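Local coordinates for protein cpftsy (Physcomitrella patens, PDB 4AK9) that probably serves as the chloroplast signal recognition particle receptor, a GTPase of the SIMIBI class that takes part in delivering proteins to the thylakoid membrane, at residues S59-K64 against C280-V285; K98-R103 against F307-F312; T131-L136 against L204-G209. One frame throughout, in Å; residues are numbered along the deposited sequence.

Interaction 1. Residues S59-K64 against C280-V285; sequences SDFGPK and CVVSVV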
loop_
_atom_site.group_PDB
_atom_site.type_symbol
_atom_site.label_atom_id
_atom_site.label_comp_id
_atom_site.label_asym_id
_atom_site.label_seq_id
_atom_site.Cartn_x
_atom_site.Cartn_y
_atom_site.Cartn_z
ATOM N N SER A 59 -2.390 4.404 6.205
ATOM C CA SER A 59 -0.973 4.685 6.389
ATOM C C SER A 59 -0.046 3.478 6.161
ATOM O O SER A 59 1.139 3.528 6.483
ATOM C CB SER A 59 -0.696 5.326 7.758
ATOM O OG SER A 59 -1.210 6.657 7.796
ATOM N N ASP A 60 -0.550 2.402 5.566
ATOM C CA ASP A 60 0.291 1.227 5.294
ATOM C C ASP A 60 0.881 0.463 6.474
ATOM O O ASP A 60 1.934 -0.166 6.360
ATOM C CB ASP A 60 1.388 1.548 4.277
ATOM C CG ASP A 60 0.966 1.171 2.866
ATOM O OD1 ASP A 60 -0.204 0.745 2.683
ATOM O OD2 ASP A 60 1.802 1.284 1.945
ATOM N N PHE A 61 0.215 0.520 7.623
ATOM C CA PHE A 61 0.190 -0.662 8.471
ATOM C C PHE A 61 -0.558 -1.724 7.645
ATOM O O PHE A 61 -1.735 -1.531 7.283
ATOM C CB PHE A 61 -0.576 -0.363 9.756
ATOM C CG PHE A 61 0.067 0.674 10.619
ATOM C CD1 PHE A 61 -0.113 2.031 10.360
ATOM C CD2 PHE A 61 0.819 0.296 11.719
ATOM C CE1 PHE A 61 0.456 2.991 11.155
ATOM C CE2 PHE A 61 1.400 1.261 12.529
ATOM C CZ PHE A 61 1.216 2.608 12.257
ATOM N N GLY A 62 0.122 -2.816 7.286
ATOM C CA GLY A 62 -0.496 -3.798 6.397
ATOM C C GLY A 62 -1.624 -4.588 7.068
ATOM O O GLY A 62 -1.759 -4.547 8.302
ATOM N N PRO A 63 -2.438 -5.315 6.273
ATOM C CA PRO A 63 -3.613 -5.990 6.870
ATOM C C PRO A 63 -3.243 -6.851 8.086
ATOM O O PRO A 63 -3.916 -6.789 9.112
ATOM C CB PRO A 63 -4.137 -6.861 5.719
ATOM C CG PRO A 63 -3.807 -6.002 4.465
ATOM C CD PRO A 63 -2.421 -5.407 4.790
ATOM N N LYS A 64 -2.175 -7.636 8.002
ATOM C CA LYS A 64 -1.834 -8.465 9.152
ATOM C C LYS A 64 -1.355 -7.689 10.368
ATOM O O LYS A 64 -1.675 -8.057 11.504
ATOM C CB LYS A 64 -0.814 -9.530 8.771
ATOM C CG LYS A 64 -1.403 -10.540 7.823
ATOM C CD LYS A 64 -0.379 -11.599 7.506
ATOM C CE LYS A 64 -0.584 -12.091 6.082
ATOM N NZ LYS A 64 0.686 -12.015 5.281
ATOM N N CYS A 280 4.513 1.705 7.006
ATOM C CA CYS A 280 5.304 0.646 6.382
ATOM C C CYS A 280 6.530 0.269 7.231
ATOM O O CYS A 280 6.983 -0.882 7.205
ATOM C CB CYS A 280 5.736 1.012 4.944
ATOM S SG CYS A 280 6.969 2.325 4.832
ATOM N N VAL A 281 7.039 1.217 8.008
ATOM C CA VAL A 281 8.105 0.928 8.972
ATOM C C VAL A 281 7.695 -0.197 9.938
ATOM O O VAL A 281 8.487 -1.117 10.236
ATOM C CB VAL A 281 8.474 2.192 9.762
ATOM C CG1 VAL A 281 9.480 1.881 10.881
ATOM C CG2 VAL A 281 9.029 3.249 8.815
ATOM N N VAL A 282 6.486 -0.106 10.469
ATOM C CA VAL A 282 6.007 -1.101 11.418
ATOM C C VAL A 282 5.768 -2.431 10.733
ATOM O O VAL A 282 6.167 -3.488 11.221
ATOM C CB VAL A 282 4.704 -0.593 12.109
ATOM C CG1 VAL A 282 4.239 -1.615 13.184
ATOM C CG2 VAL A 282 4.967 0.771 12.710
ATOM N N SER A 283 5.158 -2.375 9.564
ATOM C CA SER A 283 4.846 -3.588 8.820
ATOM C C SER A 283 6.086 -4.374 8.444
ATOM O O SER A 283 6.089 -5.608 8.509
ATOM C CB SER A 283 4.080 -3.231 7.557
ATOM O OG SER A 283 2.851 -2.561 7.903
ATOM N N VAL A 284 7.136 -3.673 8.017
ATOM C CA VAL A 284 8.358 -4.387 7.628
ATOM C C VAL A 284 9.035 -5.048 8.832
ATOM O O VAL A 284 9.481 -6.193 8.755
ATOM C CB VAL A 284 9.333 -3.509 6.748
ATOM C CG1 VAL A 284 10.134 -2.566 7.585
ATOM C CG2 VAL A 284 10.317 -4.415 6.007
ATOM N N VAL A 285 9.061 -4.371 9.967
ATOM C CA VAL A 285 9.667 -4.957 11.171
ATOM C C VAL A 285 8.835 -6.155 11.629
ATOM O O VAL A 285 9.375 -7.220 11.924
ATOM C CB VAL A 285 9.798 -3.918 12.284
ATOM C CG1 VAL A 285 10.259 -4.603 13.615
ATOM C CG2 VAL A 285 10.797 -2.839 11.860
#

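Interaction 2. Residues K98-R103 against F307-F312; sequences KLLTER and FDAQSF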
loop_
_atom_site.group_PDB
_atom_site.type_symbol
_atom_site.label_atom_id
_atom_site.label_comp_id
_atom_site.label_asym_id
_atom_site.label_seq_id
_atom_site.Cartn_x
_atom_site.Cartn_y
_atom_site.Cartn_z
ATOM N N LYS A 98 5.574 -2.081 21.103
ATOM C CA LYS A 98 5.910 -3.488 21.319
ATOM C C LYS A 98 6.217 -4.241 20.038
ATOM O O LYS A 98 7.190 -4.994 19.985
ATOM C CB LYS A 98 4.789 -4.184 22.093
ATOM C CG LYS A 98 4.733 -3.694 23.515
ATOM C CD LYS A 98 3.631 -4.357 24.328
ATOM C CE LYS A 98 3.909 -5.846 24.570
ATOM N NZ LYS A 98 3.469 -6.741 23.453
ATOM N N LEU A 99 5.391 -4.044 19.012
ATOM C CA LEU A 99 5.619 -4.702 17.733
ATOM C C LEU A 99 6.981 -4.320 17.186
ATOM O O LEU A 99 7.640 -5.146 16.556
ATOM C CB LEU A 99 4.572 -4.282 16.714
ATOM C CG LEU A 99 3.194 -4.915 16.825
ATOM C CD1 LEU A 99 2.455 -4.639 15.510
ATOM C CD2 LEU A 99 3.333 -6.415 17.062
ATOM N N LEU A 100 7.412 -3.075 17.432
ATOM C CA LEU A 100 8.703 -2.591 16.906
ATOM C C LEU A 100 9.930 -3.119 17.646
ATOM O O LEU A 100 11.046 -3.041 17.150
ATOM C CB LEU A 100 8.739 -1.045 16.858
ATOM C CG LEU A 100 7.904 -0.370 15.748
ATOM C CD1 LEU A 100 7.720 1.143 16.090
ATOM C CD2 LEU A 100 8.600 -0.525 14.393
ATOM N N THR A 101 9.726 -3.654 18.847
ATOM C CA THR A 101 10.849 -3.933 19.716
ATOM C C THR A 101 10.903 -5.353 20.302
ATOM O O THR A 101 11.965 -5.798 20.728
ATOM C CB THR A 101 10.821 -2.970 20.927
ATOM O OG1 THR A 101 9.530 -3.067 21.564
ATOM C CG2 THR A 101 11.067 -1.519 20.494
ATOM N N GLU A 102 9.772 -6.034 20.401
ATOM C CA GLU A 102 9.757 -7.307 21.140
ATOM C C GLU A 102 10.537 -8.450 20.481
ATOM O O GLU A 102 11.017 -9.350 21.186
ATOM C CB GLU A 102 8.314 -7.755 21.387
ATOM C CG GLU A 102 7.614 -8.220 20.099
ATOM C CD GLU A 102 6.092 -8.184 20.200
ATOM O OE1 GLU A 102 5.567 -8.092 21.341
ATOM O OE2 GLU A 102 5.416 -8.264 19.142
ATOM N N ARG A 103 10.679 -8.428 19.154
ATOM C CA ARG A 103 11.259 -9.562 18.447
ATOM C C ARG A 103 12.639 -9.263 17.823
ATOM O O ARG A 103 13.509 -10.152 17.750
ATOM C CB ARG A 103 10.255 -10.073 17.385
ATOM C CG ARG A 103 10.861 -11.023 16.323
ATOM C CD ARG A 103 11.345 -12.400 16.911
ATOM N NE ARG A 103 11.775 -13.288 15.830
ATOM C CZ ARG A 103 12.981 -13.239 15.274
ATOM N NH1 ARG A 103 13.877 -12.365 15.717
ATOM N NH2 ARG A 103 13.313 -14.058 14.278
ATOM N N PHE A 307 17.280 4.821 13.782
ATOM C CA PHE A 307 15.917 4.554 14.179
ATOM C C PHE A 307 15.784 4.318 15.686
ATOM O O PHE A 307 16.608 3.650 16.309
ATOM C CB PHE A 307 15.372 3.343 13.410
ATOM C CG PHE A 307 13.914 3.095 13.650
ATOM C CD1 PHE A 307 12.963 3.894 13.053
ATOM C CD2 PHE A 307 13.504 2.059 14.485
ATOM C CE1 PHE A 307 11.591 3.681 13.284
ATOM C CE2 PHE A 307 12.155 1.830 14.700
ATOM C CZ PHE A 307 11.204 2.646 14.105
ATOM N N ASP A 308 14.736 4.867 16.284
ATOM C CA ASP A 308 14.388 4.532 17.659
ATOM C C ASP A 308 12.872 4.394 17.737
ATOM O O ASP A 308 12.145 5.300 17.334
ATOM C CB ASP A 308 14.858 5.624 18.625
ATOM C CG ASP A 308 14.413 5.364 20.038
ATOM O OD1 ASP A 308 14.933 4.397 20.651
ATOM O OD2 ASP A 308 13.535 6.100 20.551
ATOM N N ALA A 309 12.406 3.266 18.265
ATOM C CA ALA A 309 10.983 2.930 18.242
ATOM C C ALA A 309 10.146 3.943 19.026
ATOM O O ALA A 309 9.120 4.399 18.574
ATOM C CB ALA A 309 10.775 1.539 18.796
ATOM N N GLN A 310 10.595 4.309 20.220
ATOM C CA GLN A 310 9.831 5.317 20.959
ATOM C C GLN A 310 9.735 6.673 20.231
ATOM O O GLN A 310 8.661 7.273 20.166
ATOM C CB GLN A 310 10.356 5.473 22.386
ATOM C CG GLN A 310 9.374 6.201 23.298
ATOM C CD GLN A 310 8.010 5.536 23.356
ATOM O OE1 GLN A 310 7.872 4.396 23.819
ATOM N NE2 GLN A 310 6.979 6.249 22.876
ATOM N N SER A 311 10.846 7.151 19.682
ATOM C CA SER A 311 10.834 8.424 18.950
ATOM C C SER A 311 9.912 8.364 17.751
ATOM O O SER A 311 9.219 9.335 17.431
ATOM C CB SER A 311 12.236 8.746 18.439
ATOM O OG SER A 311 13.158 8.670 19.520
ATOM N N PHE A 312 9.916 7.223 17.075
ATOM C CA PHE A 312 9.063 7.050 15.910
ATOM C C PHE A 312 7.598 7.117 16.317
ATOM O O PHE A 312 6.789 7.809 15.676
ATOM C CB PHE A 312 9.391 5.710 15.237
ATOM C CG PHE A 312 8.459 5.334 14.128
ATOM C CD1 PHE A 312 8.554 5.939 12.881
ATOM C CD2 PHE A 312 7.473 4.362 14.331
ATOM C CE1 PHE A 312 7.666 5.571 11.845
ATOM C CE2 PHE A 312 6.583 3.989 13.289
ATOM C CZ PHE A 312 6.704 4.602 12.048
#

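Interaction 3. Residues T131-L136 against L204-G209; sequences TTLGKL and LCDTSG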
loop_
_atom_site.group_PDB
_atom_site.type_symbol
_atom_site.label_atom_id
_atom_site.label_comp_id
_atom_site.label_asym_id
_atom_site.label_seq_id
_atom_site.Cartn_x
_atom_site.Cartn_y
_atom_site.Cartn_z
ATOM N N THR A 131 23.175 7.507 -2.432
ATOM C CA THR A 131 22.902 8.594 -1.516
ATOM C C THR A 131 22.985 8.127 -0.078
ATOM O O THR A 131 23.590 8.788 0.761
ATOM C CB THR A 131 21.477 9.158 -1.789
ATOM O OG1 THR A 131 21.469 9.786 -3.071
ATOM C CG2 THR A 131 21.102 10.167 -0.741
ATOM N N THR A 132 22.404 6.963 0.215
ATOM C CA THR A 132 22.439 6.453 1.596
ATOM C C THR A 132 23.866 6.204 2.078
ATOM O O THR A 132 24.204 6.526 3.232
ATOM C CB THR A 132 21.575 5.179 1.749
ATOM O OG1 THR A 132 20.228 5.506 1.374
ATOM C CG2 THR A 132 21.586 4.676 3.215
ATOM N N LEU A 133 24.656 5.608 1.193
ATOM C CA LEU A 133 26.075 5.339 1.386
ATOM C C LEU A 133 26.789 6.654 1.777
ATOM O O LEU A 133 27.527 6.703 2.753
ATOM C CB LEU A 133 26.639 4.778 0.072
ATOM C CG LEU A 133 27.520 3.516 0.061
ATOM C CD1 LEU A 133 27.740 3.001 1.448
ATOM C CD2 LEU A 133 26.906 2.428 -0.818
ATOM N N GLY A 134 26.551 7.715 1.017
ATOM C CA GLY A 134 27.148 9.015 1.326
ATOM C C GLY A 134 26.728 9.563 2.675
ATOM O O GLY A 134 27.568 10.061 3.450
ATOM N N LYS A 135 25.435 9.454 3.001
ATOM C CA LYS A 135 24.992 9.993 4.267
ATOM C C LYS A 135 25.459 9.152 5.438
ATOM O O LYS A 135 25.645 9.695 6.545
ATOM C CB LYS A 135 23.464 10.135 4.291
ATOM C CG LYS A 135 22.918 11.081 3.209
ATOM C CD LYS A 135 21.425 11.388 3.474
ATOM C CE LYS A 135 20.788 12.010 2.257
ATOM N NZ LYS A 135 19.410 12.611 2.586
ATOM N N LEU A 136 25.640 7.841 5.230
ATOM C CA LEU A 136 26.254 7.028 6.294
ATOM C C LEU A 136 27.696 7.481 6.543
ATOM O O LEU A 136 28.139 7.611 7.695
ATOM C CB LEU A 136 26.257 5.531 5.938
ATOM C CG LEU A 136 24.938 4.809 6.141
ATOM C CD1 LEU A 136 25.015 3.388 5.556
ATOM C CD2 LEU A 136 24.620 4.792 7.648
ATOM N N LEU A 204 32.554 0.912 3.550
ATOM C CA LEU A 204 31.154 1.012 3.108
ATOM C C LEU A 204 31.068 0.534 1.668
ATOM O O LEU A 204 31.565 1.186 0.757
ATOM C CB LEU A 204 30.663 2.466 3.215
ATOM C CG LEU A 204 29.908 2.990 4.440
ATOM C CD1 LEU A 204 30.132 2.144 5.656
ATOM C CD2 LEU A 204 30.158 4.489 4.754
ATOM N N CYS A 205 30.434 -0.614 1.443
ATOM C CA CYS A 205 30.400 -1.249 0.096
ATOM C C CYS A 205 29.103 -1.025 -0.653
ATOM O O CYS A 205 28.026 -1.327 -0.136
ATOM C CB CYS A 205 30.579 -2.776 0.223
ATOM S SG CYS A 205 32.095 -3.289 1.062
ATOM N N ASP A 206 29.190 -0.534 -1.877
ATOM C CA ASP A 206 28.019 -0.508 -2.752
ATOM C C ASP A 206 27.967 -1.827 -3.498
ATOM O O ASP A 206 28.988 -2.488 -3.669
ATOM C CB ASP A 206 28.112 0.647 -3.737
ATOM C CG ASP A 206 26.761 0.990 -4.373
ATOM O OD1 ASP A 206 25.721 0.408 -3.953
ATOM O OD2 ASP A 206 26.745 1.860 -5.275
ATOM N N THR A 207 26.772 -2.234 -3.920
ATOM C CA THR A 207 26.605 -3.494 -4.655
ATOM C C THR A 207 25.610 -3.285 -5.784
ATOM O O THR A 207 24.815 -2.327 -5.758
ATOM C CB THR A 207 26.045 -4.629 -3.753
ATOM O OG1 THR A 207 24.785 -4.210 -3.177
ATOM C CG2 THR A 207 27.013 -4.971 -2.632
ATOM N N SER A 208 25.631 -4.179 -6.770
ATOM C CA SER A 208 24.663 -4.068 -7.857
ATOM C C SER A 208 23.328 -4.661 -7.410
ATOM O O SER A 208 23.283 -5.574 -6.581
ATOM C CB SER A 208 25.168 -4.764 -9.112
ATOM O OG SER A 208 26.437 -4.252 -9.475
ATOM N N GLY A 209 22.230 -4.138 -7.938
ATOM C CA GLY A 209 20.928 -4.722 -7.631
ATOM C C GLY A 209 19.878 -4.198 -8.584
ATOM O O GLY A 209 20.039 -3.101 -9.125
#

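Interaction 1. Residues S59-K64 against C280-V285
Phe61 packs against Val282 while the backbone on both sides of it is gripped by Ser283, so that the turn between two helices of the N domain is fixed on helix 280-288 of the GTPase domain. The ring comes within 3.6 Å of the valine through its outer carbon CE2, which meets Val282 CG2; CD2 of the ring lies next to the valine CB. With chi1 of Phe61 at -64°, CG stands opposite the carbonyl carbon, and the far end of the ring comes nearer to the helix than its base does.

The polar half of the contact belongs to one hydroxyl. Ser283 OG donates to Asp60 O at 3.0 Å, approaching 21° from the carbonyl plane, and accepts from Gly62 N at 2.8 Å with an N-H...O angle of 156°. These two bonds bracket Phe61 and satisfy buried backbone groups where the chain has left one helix and not yet entered the next. Asp60, with positive phi, is the C-prime residue of the Schellman motif closing helix 45-58, and Gly62 is the N-cap of helix 63-78. Asp60 and Cys280 have the closest CA atoms, 5.2 Å apart; Cys280 N is too poorly angled to bond Asp60 O, which receives a bent CA-H...O contact from Cys280 CA (3.5 Å).

OD2 of Asp60 takes Leu249 N and Arg277 of its own chain, OD1 Arg277 and Asn250 of the second subunit. Ile69 of helix 63-78 and Ile96 of helix 85-101 pack on Phe61, while helix 280-288 rests with Cys280 and Val284 on strand 266-270.

Interaction 2. Residues K98-R103 against F307-F312
At the junction between the helical N domain and the GTPase domain of this SRP-type receptor, the C-terminal part of helix 85-101 meets the start of helix 309-316. Leu100 is its centre and uses three different carbons. Its CB lies 3.8 Å from Ala309 CB; its branch CD1 reaches Phe312 CD2 at 3.7 Å, and the other branch, CD2, meets Phe307 CZ at a looser 4.1 Å. The leucine crosses both aromatic side chains at about a right angle, and its forked end is thus divided between two rings. Phe307 and Phe312 each have CG anti to the backbone N (chi1 -174° and 173°), which carries both rings toward the leucine.

Ala309 is also touched by Thr101, whose methyl CG2 comes to 3.5 Å from Ala309 CB. The threonine hydroxyl turns back to its own helix and bonds to Phe97 O, which leaves the methyl branch to meet the alanine. Asp308 N-caps helix 309-316: its OD2 accepts from both Ser311 N, at 3.0 Å, and Ser311 OG, fixing the first turn that presents Ala309 and Phe312.

Helix 280-288 lines the same apolar cluster, with Val285 against Leu100 and Val281 against both phenylalanines. Phe23 stacks edge-to-face with Phe312, and Phe307, just after strand 304-306, is tied by backbone hydrogen bonds to Lys293 of strand 292-296.

Interaction 3. Residues T131-L136 against L204-G209
Leu133 and Leu204 lie alongside each other, pointing opposite ways: Leu133 extends from the helix toward the strand, and Leu204 from the strand toward the helix. The tightest point is Leu133 CD1 against Leu204 CB at 3.5 Å, a snug fit for two carbons. In return Leu204 CD2 comes to 4.0 Å from Leu133 O and 4.2 Å from Leu136 CB.

The second branch of Leu133 serves a different residue. CD2 lies 3.6 Å from Asp206 CB, the two side chains crossing at a slant, so that one leucine fork bridges Leu204 and Asp206, two residues apart in the chain. Asp206 has CG anti to its backbone N (chi1 -162°), and its side chain extends to Lys129 and Thr130 of the probable P-loop.

Across the two segments the contact is apolar, as expected where the helix after a Walker A loop packs on the parallel strands at the centre of the sheet in a P-loop GTPase. Ile121 and Leu119 of the adjoining strand 117-123 continue this surface. Nearby, Lys129 NZ bonds to Thr207 O, and Asp206 OD1 takes a weak bond from Thr207 N. The chemistry implies that carbon packing sets the helix against the sheet, close beside the likely nucleotide-binding loop.

All three contacts are mainly buried, with only Thr101 of interaction 2 partly exposed among the touching residues. Interactions 1 and 2 form one continuous interface between the N domain and the GTPase domain: Val282 CG2 lies 3.6 Å from Phe312 CE2, and helix 280-288, one side of interaction 1, packs against interaction 2. Their chemistry differs, since interaction 1 combines packing with hydrogen bonds to backbone in a turn, whereas interaction 2 joins its segments through side-chain carbons. Interaction 3 is likewise apolar but lies wholly inside the GTPase domain, on the other side of the chain's centre, its centre about 25 Å from theirs. It sets a helix on the sheet; they join domains.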